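PDB 3RCY: mandelate racemase/muconate lactonizing enzyme-like protein from Roseovarius sp. TM1035, which belongs to the enolase superfamily and probably catalyses a magnesium-dependent isomerisation or related reaction of a carboxylate substrate. Local coordinates for residues T184-S189 against I220-A225; L232-P237 against R251-P256; A306-H311 against I329-M334. All coordinates share one frame; numbering follows the deposited sequence. Where two conformers were deposited one is given.

Contact 1. Residues T184-S189 against I220-A225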
loop_
_atom_site.group_PDB
_atom_site.type_symbol
_atom_site.label_atom_id
_atom_site.label_comp_id
_atom_site.label_asym_id
_atom_site.label_seq_id
_atom_site.Cartn_x
_atom_site.Cartn_y
_atom_site.Cartn_z
ATOM N N THR A 184 4.833 -30.625 -21.619
ATOM C CA THR A 184 4.108 -31.884 -21.425
ATOM C C THR A 184 3.343 -31.945 -20.094
ATOM O O THR A 184 2.280 -32.548 -20.036
ATOM C CB THR A 184 5.036 -33.110 -21.540
ATOM O OG1 THR A 184 6.167 -32.918 -20.691
ATOM C CG2 THR A 184 5.507 -33.305 -22.988
ATOM N N ASP A 185 3.881 -31.326 -19.039
ATOM C CA ASP A 185 3.168 -31.206 -17.752
ATOM C C ASP A 185 1.901 -30.371 -17.905
ATOM O O ASP A 185 0.846 -30.693 -17.341
ATOM C CB ASP A 185 4.060 -30.566 -16.671
ATOM C CG ASP A 185 5.283 -31.405 -16.339
ATOM O OD1 ASP A 185 5.171 -32.642 -16.351
ATOM O OD2 ASP A 185 6.353 -30.827 -16.050
ATOM N N ILE A 186 2.016 -29.274 -18.645
ATOM C CA ILE A 186 0.870 -28.420 -18.885
ATOM C C ILE A 186 -0.174 -29.143 -19.730
ATOM O O ILE A 186 -1.342 -29.189 -19.345
ATOM C CB ILE A 186 1.268 -27.040 -19.478
ATOM C CG1 ILE A 186 2.092 -26.249 -18.446
ATOM C CG2 ILE A 186 0.010 -26.248 -19.889
ATOM C CD1 ILE A 186 2.761 -24.976 -18.988
ATOM N N SER A 187 0.237 -29.738 -20.850
ATOM C CA SER A 187 -0.714 -30.418 -21.729
ATOM C C SER A 187 -1.368 -31.615 -21.046
ATOM O O SER A 187 -2.556 -31.877 -21.245
ATOM C CB SER A 187 -0.043 -30.852 -23.028
ATOM O OG SER A 187 0.507 -29.736 -23.696
ATOM N N LEU A 188 -0.597 -32.344 -20.236
ATOM C CA LEU A 188 -1.168 -33.482 -19.508
ATOM C C LEU A 188 -2.202 -33.007 -18.482
ATOM O O LEU A 188 -3.248 -33.632 -18.316
ATOM C CB LEU A 188 -0.098 -34.333 -18.820
ATOM C CG LEU A 188 -0.599 -35.684 -18.270
ATOM C CD1 LEU A 188 -1.097 -36.607 -19.394
ATOM C CD2 LEU A 188 0.472 -36.389 -17.438
ATOM N N SER A 189 -1.896 -31.900 -17.805
ATOM C CA SER A 189 -2.810 -31.322 -16.826
ATOM C C SER A 189 -4.130 -30.908 -17.474
ATOM O O SER A 189 -5.192 -31.112 -16.894
ATOM C CB SER A 189 -2.173 -30.123 -16.117
ATOM O OG SER A 189 -1.071 -30.537 -15.332
ATOM N N ILE A 220 1.620 -19.977 -12.341
ATOM C CA ILE A 220 0.717 -19.113 -13.105
ATOM C C ILE A 220 0.487 -19.643 -14.528
ATOM O O ILE A 220 -0.652 -19.681 -14.993
ATOM C CB ILE A 220 1.193 -17.636 -13.092
ATOM C CG1 ILE A 220 1.093 -17.074 -11.659
ATOM C CG2 ILE A 220 0.363 -16.768 -14.072
ATOM C CD1 ILE A 220 1.926 -15.815 -11.409
ATOM N N ARG A 221 1.552 -20.073 -15.206
ATOM C CA ARG A 221 1.402 -20.660 -16.545
ATOM C C ARG A 221 0.539 -21.931 -16.530
ATOM O O ARG A 221 -0.302 -22.121 -17.409
ATOM C CB ARG A 221 2.756 -20.941 -17.183
ATOM C CG ARG A 221 3.553 -19.679 -17.517
ATOM C CD ARG A 221 4.765 -20.005 -18.384
ATOM N NE ARG A 221 4.394 -20.794 -19.555
ATOM C CZ ARG A 221 4.908 -21.979 -19.877
ATOM N NH1 ARG A 221 5.866 -22.538 -19.132
ATOM N NH2 ARG A 221 4.472 -22.595 -20.967
ATOM N N LEU A 222 0.738 -22.786 -15.529
ATOM C CA LEU A 222 -0.064 -24.012 -15.422
ATOM C C LEU A 222 -1.501 -23.690 -15.024
ATOM O O LEU A 222 -2.458 -24.223 -15.605
ATOM C CB LEU A 222 0.561 -25.012 -14.440
ATOM C CG LEU A 222 -0.281 -26.260 -14.134
ATOM C CD1 LEU A 222 -0.355 -27.181 -15.341
ATOM C CD2 LEU A 222 0.286 -27.004 -12.942
ATOM N N GLY A 223 -1.641 -22.816 -14.035
ATOM C CA GLY A 223 -2.946 -22.369 -13.560
ATOM C C GLY A 223 -3.837 -21.842 -14.668
ATOM O O GLY A 223 -4.983 -22.268 -14.795
ATOM N N GLN A 224 -3.316 -20.917 -15.480
ATOM C CA GLN A 224 -4.124 -20.305 -16.527
ATOM C C GLN A 224 -4.627 -21.325 -17.565
ATOM O O GLN A 224 -5.729 -21.184 -18.093
ATOM C CB GLN A 224 -3.390 -19.118 -17.181
ATOM C CG GLN A 224 -2.244 -19.479 -18.118
ATOM C CD GLN A 224 -1.471 -18.248 -18.577
ATOM O OE1 GLN A 224 -1.634 -17.783 -19.708
ATOM N NE2 GLN A 224 -0.643 -17.704 -17.689
ATOM N N ALA A 225 -3.827 -22.367 -17.809
ATOM C CA ALA A 225 -4.164 -23.420 -18.770
ATOM C C ALA A 225 -5.354 -24.284 -18.341
ATOM O O ALA A 225 -6.107 -24.763 -19.183
ATOM C CB ALA A 225 -2.944 -24.298 -19.043
#
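Two neighbouring helices of the outer layer of the enolase-type barrel, 183-200 and 216-226, meet where I186 lies against R221, L222 and A225. The short segments run nearly parallel, 25° apart, with their axes 9.6 Å from each other, and no hydrogen bond crosses between them. Each branch of I186 has its own partner. With chi1 at -66°, CG1 lies beside the backbone N and CG2 is anti to it; CG2 meets CB of A225 at 3.6 Å, while CD1, at the end of the other branch, lies over one face of the R221 guanidinium, 3.5 Å from NH2 and off toward the rim. That cation is held from outside: NH2 of R221 bonds to S230 OG of a second subunit. L222 slides past I186 in the opposite direction, and its CD1 methyl ends 3.4 Å from OG of S189. The hydroxyl is turned back onto its own helix, OG to D185 O at 2.8 Å, so D185 O is gripped from opposite faces by N and OG of S189. F208 of strand 205-208 touches both S189 and L222 beneath the helices. Apolar side chains packed between near-parallel neighbouring helices, above the strand that links them, are characteristic of a beta/alpha barrel.

Contact 2. Residues L232-P237 against R251-P256. With MG (magnesium ion), chain I.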
loop_
_atom_site.group_PDB
_atom_site.type_symbol
_atom_site.label_atom_id
_atom_site.label_comp_id
_atom_site.label_asym_id
_atom_site.label_seq_id
_atom_site.Cartn_x
_atom_site.Cartn_y
_atom_site.Cartn_z
ATOM N N LEU A 232 -12.279 -26.510 -8.689
ATOM C CA LEU A 232 -12.724 -25.883 -7.444
ATOM C C LEU A 232 -11.556 -25.254 -6.676
ATOM O O LEU A 232 -11.711 -24.201 -6.065
ATOM C CB LEU A 232 -13.503 -26.879 -6.574
ATOM C CG LEU A 232 -14.138 -26.362 -5.271
ATOM C CD1 LEU A 232 -15.338 -27.184 -4.903
ATOM C CD2 LEU A 232 -13.132 -26.373 -4.105
ATOM N N TRP A 233 -10.399 -25.915 -6.689
ATOM C CA TRP A 233 -9.197 -25.327 -6.104
ATOM C C TRP A 233 -7.916 -25.748 -6.816
ATOM O O TRP A 233 -7.899 -26.723 -7.563
ATOM C CB TRP A 233 -9.095 -25.548 -4.575
ATOM C CG TRP A 233 -8.659 -26.928 -4.079
ATOM C CD1 TRP A 233 -7.565 -27.660 -4.481
ATOM C CD2 TRP A 233 -9.282 -27.690 -3.032
ATOM N NE1 TRP A 233 -7.495 -28.842 -3.767
ATOM C CE2 TRP A 233 -8.534 -28.881 -2.872
ATOM C CE3 TRP A 233 -10.407 -27.485 -2.221
ATOM C CZ2 TRP A 233 -8.881 -29.865 -1.937
ATOM C CZ3 TRP A 233 -10.752 -28.469 -1.288
ATOM C CH2 TRP A 233 -9.987 -29.640 -1.157
ATOM N N TYR A 234 -6.870 -24.974 -6.549
ATOM C CA TYR A 234 -5.528 -25.166 -7.050
ATOM C C TYR A 234 -4.700 -25.280 -5.778
ATOM O O TYR A 234 -4.503 -24.290 -5.060
ATOM C CB TYR A 234 -5.130 -23.929 -7.870
ATOM C CG TYR A 234 -3.827 -23.962 -8.642
ATOM C CD1 TYR A 234 -3.116 -25.157 -8.856
ATOM C CD2 TYR A 234 -3.321 -22.786 -9.203
ATOM C CE1 TYR A 234 -1.938 -25.163 -9.585
ATOM C CE2 TYR A 234 -2.143 -22.777 -9.926
ATOM C CZ TYR A 234 -1.458 -23.968 -10.123
ATOM O OH TYR A 234 -0.299 -23.950 -10.858
ATOM N N GLU A 235 -4.247 -26.496 -5.483
ATOM C CA GLU A 235 -3.608 -26.795 -4.204
ATOM C C GLU A 235 -2.101 -26.564 -4.239
ATOM O O GLU A 235 -1.448 -26.878 -5.228
ATOM C CB GLU A 235 -3.902 -28.246 -3.819
ATOM C CG GLU A 235 -3.426 -28.653 -2.432
ATOM C CD GLU A 235 -4.132 -29.907 -1.927
ATOM O OE1 GLU A 235 -5.246 -30.206 -2.410
ATOM O OE2 GLU A 235 -3.577 -30.580 -1.035
ATOM N N GLU A 236 -1.549 -26.006 -3.167
ATOM C CA GLU A 236 -0.088 -25.832 -3.053
ATOM C C GLU A 236 0.589 -25.535 -4.407
ATOM O O GLU A 236 1.403 -26.321 -4.884
ATOM C CB GLU A 236 0.545 -27.082 -2.431
ATOM C CG GLU A 236 0.195 -27.312 -0.961
ATOM C CD GLU A 236 1.283 -28.097 -0.246
ATOM O OE1 GLU A 236 1.556 -29.248 -0.664
ATOM O OE2 GLU A 236 1.879 -27.554 0.719
ATOM N N PRO A 237 0.246 -24.406 -5.043
ATOM C CA PRO A 237 0.841 -24.176 -6.375
ATOM C C PRO A 237 2.362 -23.940 -6.339
ATOM O O PRO A 237 3.050 -24.146 -7.350
ATOM C CB PRO A 237 0.117 -22.919 -6.871
ATOM C CG PRO A 237 -0.409 -22.254 -5.617
ATOM C CD PRO A 237 -0.743 -23.373 -4.686
ATOM N N ARG A 251 -3.506 -14.064 -6.983
ATOM C CA ARG A 251 -3.990 -12.869 -7.696
ATOM C C ARG A 251 -3.991 -13.034 -9.219
ATOM O O ARG A 251 -4.765 -12.375 -9.912
ATOM C CB ARG A 251 -3.144 -11.640 -7.329
ATOM C CG ARG A 251 -3.340 -11.133 -5.898
ATOM C CD ARG A 251 -2.665 -9.777 -5.691
ATOM N NE ARG A 251 -1.205 -9.838 -5.805
ATOM C CZ ARG A 251 -0.381 -10.092 -4.786
ATOM N NH1 ARG A 251 -0.870 -10.330 -3.569
ATOM N NH2 ARG A 251 0.930 -10.118 -4.984
ATOM N N ALA A 252 -3.120 -13.905 -9.726
ATOM C CA ALA A 252 -2.902 -14.053 -11.168
ATOM C C ALA A 252 -3.625 -15.237 -11.820
ATOM O O ALA A 252 -3.628 -15.353 -13.043
ATOM C CB ALA A 252 -1.398 -14.119 -11.474
ATOM N N VAL A 253 -4.227 -16.111 -11.020
ATOM C CA VAL A 253 -5.017 -17.222 -11.571
ATOM C C VAL A 253 -6.476 -17.115 -11.096
ATOM O O VAL A 253 -6.735 -16.623 -10.000
ATOM C CB VAL A 253 -4.398 -18.617 -11.239
ATOM C CG1 VAL A 253 -2.939 -18.711 -11.738
ATOM C CG2 VAL A 253 -4.478 -18.912 -9.744
ATOM N N ARG A 254 -7.420 -17.558 -11.922
ATOM C CA ARG A 254 -8.852 -17.370 -11.618
ATOM C C ARG A 254 -9.443 -18.511 -10.769
ATOM O O ARG A 254 -10.657 -18.554 -10.510
ATOM C CB ARG A 254 -9.661 -17.155 -12.908
ATOM C CG ARG A 254 -9.080 -16.093 -13.854
ATOM C CD ARG A 254 -10.150 -15.536 -14.789
ATOM N NE ARG A 254 -11.020 -14.608 -14.065
ATOM C CZ ARG A 254 -12.106 -14.026 -14.563
ATOM N NH1 ARG A 254 -12.489 -14.267 -15.812
ATOM N NH2 ARG A 254 -12.810 -13.190 -13.801
ATOM N N ILE A 255 -8.568 -19.400 -10.309
ATOM C CA ILE A 255 -8.919 -20.560 -9.493
ATOM C C ILE A 255 -8.564 -20.281 -8.025
ATOM O O ILE A 255 -7.501 -19.733 -7.748
ATOM C CB ILE A 255 -8.093 -21.802 -9.938
ATOM C CG1 ILE A 255 -8.085 -21.945 -11.466
ATOM C CG2 ILE A 255 -8.590 -23.093 -9.261
ATOM C CD1 ILE A 255 -6.924 -22.828 -11.991
ATOM N N PRO A 256 -9.461 -20.643 -7.083
ATOM C CA PRO A 256 -9.138 -20.507 -5.659
ATOM C C PRO A 256 -7.921 -21.330 -5.274
ATOM O O PRO A 256 -7.782 -22.490 -5.692
ATOM C CB PRO A 256 -10.390 -21.046 -4.956
ATOM C CG PRO A 256 -11.492 -20.803 -5.944
ATOM C CD PRO A 256 -10.854 -21.081 -7.282
HETATM MG MG MG I . -1.941 -32.064 -0.976
HETATM O O HOH W 1 -0.218 -30.861 -1.964
HETATM O O HOH W 2 -2.393 -32.637 -3.085
HETATM O O HOH W 3 -3.235 -33.873 -0.236
HETATM O O HOH W 4 -0.084 -33.411 -0.810
#
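Backbone bonding joins Y234 to P256 in the beta-alpha-beta unit formed by strand 233-235, helix 243-252 and strand 257-259. Y234 N donates to P256 O at 2.8 Å, approaching nearly along the C=O axis with an N-H...O angle of 149°. The same oxygen receives a CA-H...O contact from W233, CA to O 3.2 Å. One residue earlier, L232 O lies against the P256 ring, 3.4 Å from its CG; this buried oxygen has no polar partner in the model.

Apolar contacts follow Y234. CG2 of I255 reaches CB of Y234 at 3.8 Å and also lies against the peptide between W233 and Y234. V253, the first residue to leave the helical conformation, brings CG2 up to the edge of the Y234 ring, 4.1 Å from CD2, the two side chains crossing at about a right angle. P237 CB lies over one face of this ring, whose hydroxyl bonds to A219 O.

Metal bonding belongs to the next residue. E235, whose CB points away from 251-256 and whose CG is anti to the backbone N (chi1 -174°), binds magnesium through OE2 at 2.2 Å. Four waters and E261 complete the site; water 1 donates to E236 OE1 at 2.7 Å. E235 OE1 pairs with K166 and takes a weak bond from W233 NE1.

Y234 thus packs on I255 and V253 while its backbone N bonds P256 O, and E235 on the other side reaches the magnesium; with OE2 committed to the ion and OE1 to K166, its carboxylate is held at both oxygens.

Contact 3. Residues A306-H311 against I329-M334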
loop_
_atom_site.group_PDB
_atom_site.type_symbol
_atom_site.label_atom_id
_atom_site.label_comp_id
_atom_site.label_asym_id
_atom_site.label_seq_id
_atom_site.Cartn_x
_atom_site.Cartn_y
_atom_site.Cartn_z
ATOM N N ALA A 306 -13.351 -17.370 4.397
ATOM C CA ALA A 306 -12.520 -18.457 3.888
ATOM C C ALA A 306 -12.953 -19.749 4.576
ATOM O O ALA A 306 -13.652 -19.704 5.590
ATOM C CB ALA A 306 -11.051 -18.161 4.167
ATOM N N GLN A 307 -12.546 -20.894 4.030
ATOM C CA GLN A 307 -13.004 -22.191 4.529
ATOM C C GLN A 307 -11.887 -23.176 4.849
ATOM O O GLN A 307 -10.759 -23.029 4.377
ATOM C CB GLN A 307 -13.980 -22.826 3.537
ATOM C CG GLN A 307 -15.279 -22.042 3.389
ATOM C CD GLN A 307 -16.383 -22.849 2.774
ATOM O OE1 GLN A 307 -16.240 -23.407 1.682
ATOM N NE2 GLN A 307 -17.513 -22.902 3.463
ATOM N N MET A 308 -12.226 -24.179 5.653
ATOM C CA MET A 308 -11.299 -25.238 6.024
ATOM C C MET A 308 -11.563 -26.506 5.197
ATOM O O MET A 308 -12.717 -26.855 4.901
ATOM C CB MET A 308 -11.417 -25.559 7.519
ATOM C CG MET A 308 -11.296 -24.346 8.453
ATOM S SD MET A 308 -9.727 -23.457 8.346
ATOM C CE MET A 308 -8.563 -24.672 8.963
ATOM N N ALA A 309 -10.485 -27.178 4.818
ATOM C CA ALA A 309 -10.580 -28.501 4.210
ATOM C C ALA A 309 -9.460 -29.366 4.790
ATOM O O ALA A 309 -8.383 -29.444 4.205
ATOM C CB ALA A 309 -10.489 -28.404 2.680
ATOM N N PRO A 310 -9.704 -29.994 5.964
ATOM C CA PRO A 310 -8.680 -30.743 6.705
ATOM C C PRO A 310 -7.952 -31.776 5.839
ATOM O O PRO A 310 -8.586 -32.575 5.146
ATOM C CB PRO A 310 -9.483 -31.436 7.813
ATOM C CG PRO A 310 -10.672 -30.547 8.018
ATOM C CD PRO A 310 -11.015 -30.045 6.643
ATOM N N HIS A 311 -6.627 -31.722 5.873
ATOM C CA HIS A 311 -5.769 -32.614 5.102
ATOM C C HIS A 311 -5.801 -34.033 5.648
ATOM O O HIS A 311 -5.846 -34.231 6.864
ATOM C CB HIS A 311 -4.317 -32.109 5.160
ATOM C CG HIS A 311 -3.344 -32.963 4.407
ATOM N ND1 HIS A 311 -2.557 -33.918 5.016
ATOM C CD2 HIS A 311 -3.041 -33.015 3.087
ATOM C CE1 HIS A 311 -1.793 -34.504 4.110
ATOM N NE2 HIS A 311 -2.068 -33.974 2.931
ATOM N N ILE A 329 -17.460 -26.684 12.958
ATOM C CA ILE A 329 -17.197 -25.367 12.361
ATOM C C ILE A 329 -18.217 -24.983 11.286
ATOM O O ILE A 329 -18.650 -25.831 10.505
ATOM C CB ILE A 329 -15.751 -25.249 11.811
ATOM C CG1 ILE A 329 -15.522 -26.247 10.661
ATOM C CG2 ILE A 329 -14.723 -25.424 12.967
ATOM C CD1 ILE A 329 -14.240 -26.018 9.880
ATOM N N PRO A 330 -18.619 -23.702 11.254
ATOM C CA PRO A 330 -19.561 -23.290 10.219
ATOM C C PRO A 330 -18.906 -23.176 8.845
ATOM O O PRO A 330 -19.582 -23.344 7.835
ATOM C CB PRO A 330 -20.063 -21.919 10.712
ATOM C CG PRO A 330 -19.000 -21.412 11.605
ATOM C CD PRO A 330 -18.357 -22.626 12.236
ATOM N N ASN A 331 -17.595 -22.949 8.812
ATOM C CA ASN A 331 -16.877 -22.741 7.549
ATOM C C ASN A 331 -16.106 -23.972 7.044
ATOM O O ASN A 331 -14.947 -23.875 6.629
ATOM C CB ASN A 331 -15.975 -21.485 7.624
ATOM C CG ASN A 331 -14.948 -21.550 8.764
ATOM O OD1 ASN A 331 -15.187 -22.155 9.801
ATOM N ND2 ASN A 331 -13.817 -20.894 8.574
ATOM N N ILE A 332 -16.750 -25.131 7.093
ATOM C CA ILE A 332 -16.185 -26.363 6.524
ATOM C C ILE A 332 -16.473 -26.407 5.030
ATOM O O ILE A 332 -17.603 -26.144 4.608
ATOM C CB ILE A 332 -16.757 -27.655 7.206
ATOM C CG1 ILE A 332 -16.086 -28.927 6.658
ATOM C CG2 ILE A 332 -18.273 -27.772 7.001
ATOM C CD1 ILE A 332 -14.578 -29.003 6.887
ATOM N N LEU A 333 -15.461 -26.742 4.231
ATOM C CA LEU A 333 -15.676 -27.018 2.808
ATOM C C LEU A 333 -15.870 -28.523 2.592
ATOM O O LEU A 333 -16.945 -28.960 2.195
ATOM C CB LEU A 333 -14.512 -26.487 1.953
ATOM C CG LEU A 333 -14.495 -26.795 0.443
ATOM C CD1 LEU A 333 -15.813 -26.411 -0.286
ATOM C CD2 LEU A 333 -13.317 -26.087 -0.180
ATOM N N MET A 334 -14.828 -29.308 2.860
ATOM C CA MET A 334 -14.891 -30.763 2.712
ATOM C C MET A 334 -13.735 -31.442 3.457
ATOM O O MET A 334 -12.756 -30.779 3.813
ATOM C CB MET A 334 -14.897 -31.159 1.225
ATOM C CG MET A 334 -13.697 -30.645 0.415
ATOM S SD MET A 334 -13.798 -31.049 -1.346
ATOM C CE MET A 334 -14.989 -29.850 -1.948
HETATM O O HOH W 5 -19.944 -24.891 3.921
#
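Backbone hydrogen bonds on both sides of M308 make a single beta bridge to I332. M308 N donates to N331 O at 2.9 Å, and M308 O accepts from L333 N at 2.8 Å, both bonds nearly straight. Farther along, A309 CA makes a CA-H...O contact with M334 O at 3.2 Å.

Amide side chains add polar links. N331 ND2 donates to A306 O at 3.2 Å, with the acceptor in the amide plane of N331; the same nitrogen also bonds to A298 O of helix 290-302. Q307 crosses L333 at about a right angle, its OE1 3.5 Å from CB of L333, while water 5 joins Q307 NE2 to I332 O. An alanine in place of Q307 would remove the amide and is likely to leave the water without one of its holders and open a gap beside L333.

Apolar contacts involve M308 and P310. The M308 side chain lies on the side away from Q307 and L333, where CD1 of I329 meets its CG at 3.7 Å. Separately, CD1 of I332, its branch starting anti to the backbone N (chi1 -176°), reaches CD of P310.

Direct bonds and a water bridge therefore satisfy several buried polar groups, fixing an irregular loop to the barrel strand.

All three contacts lie in the enolase-like C-terminal domain and follow one another in series along the chain. Contact 1 belongs to the outer helices; contact 2, centred 12 Å away, touches it where G223 and L222 of helix 216-226 meet I255 and Y234. Contact 3 lies 16 Å from contact 2 between centres, and W233 joins them by packing on A309, L333 and M334. Contacts 1 and 3 do not touch, their nearest atoms being about 17 Å apart. Strands 233-235 and 307-308 share one barrel sheet. The series runs from the helical shell to strands around the magnesium site, and other subunits pack against all three contacts.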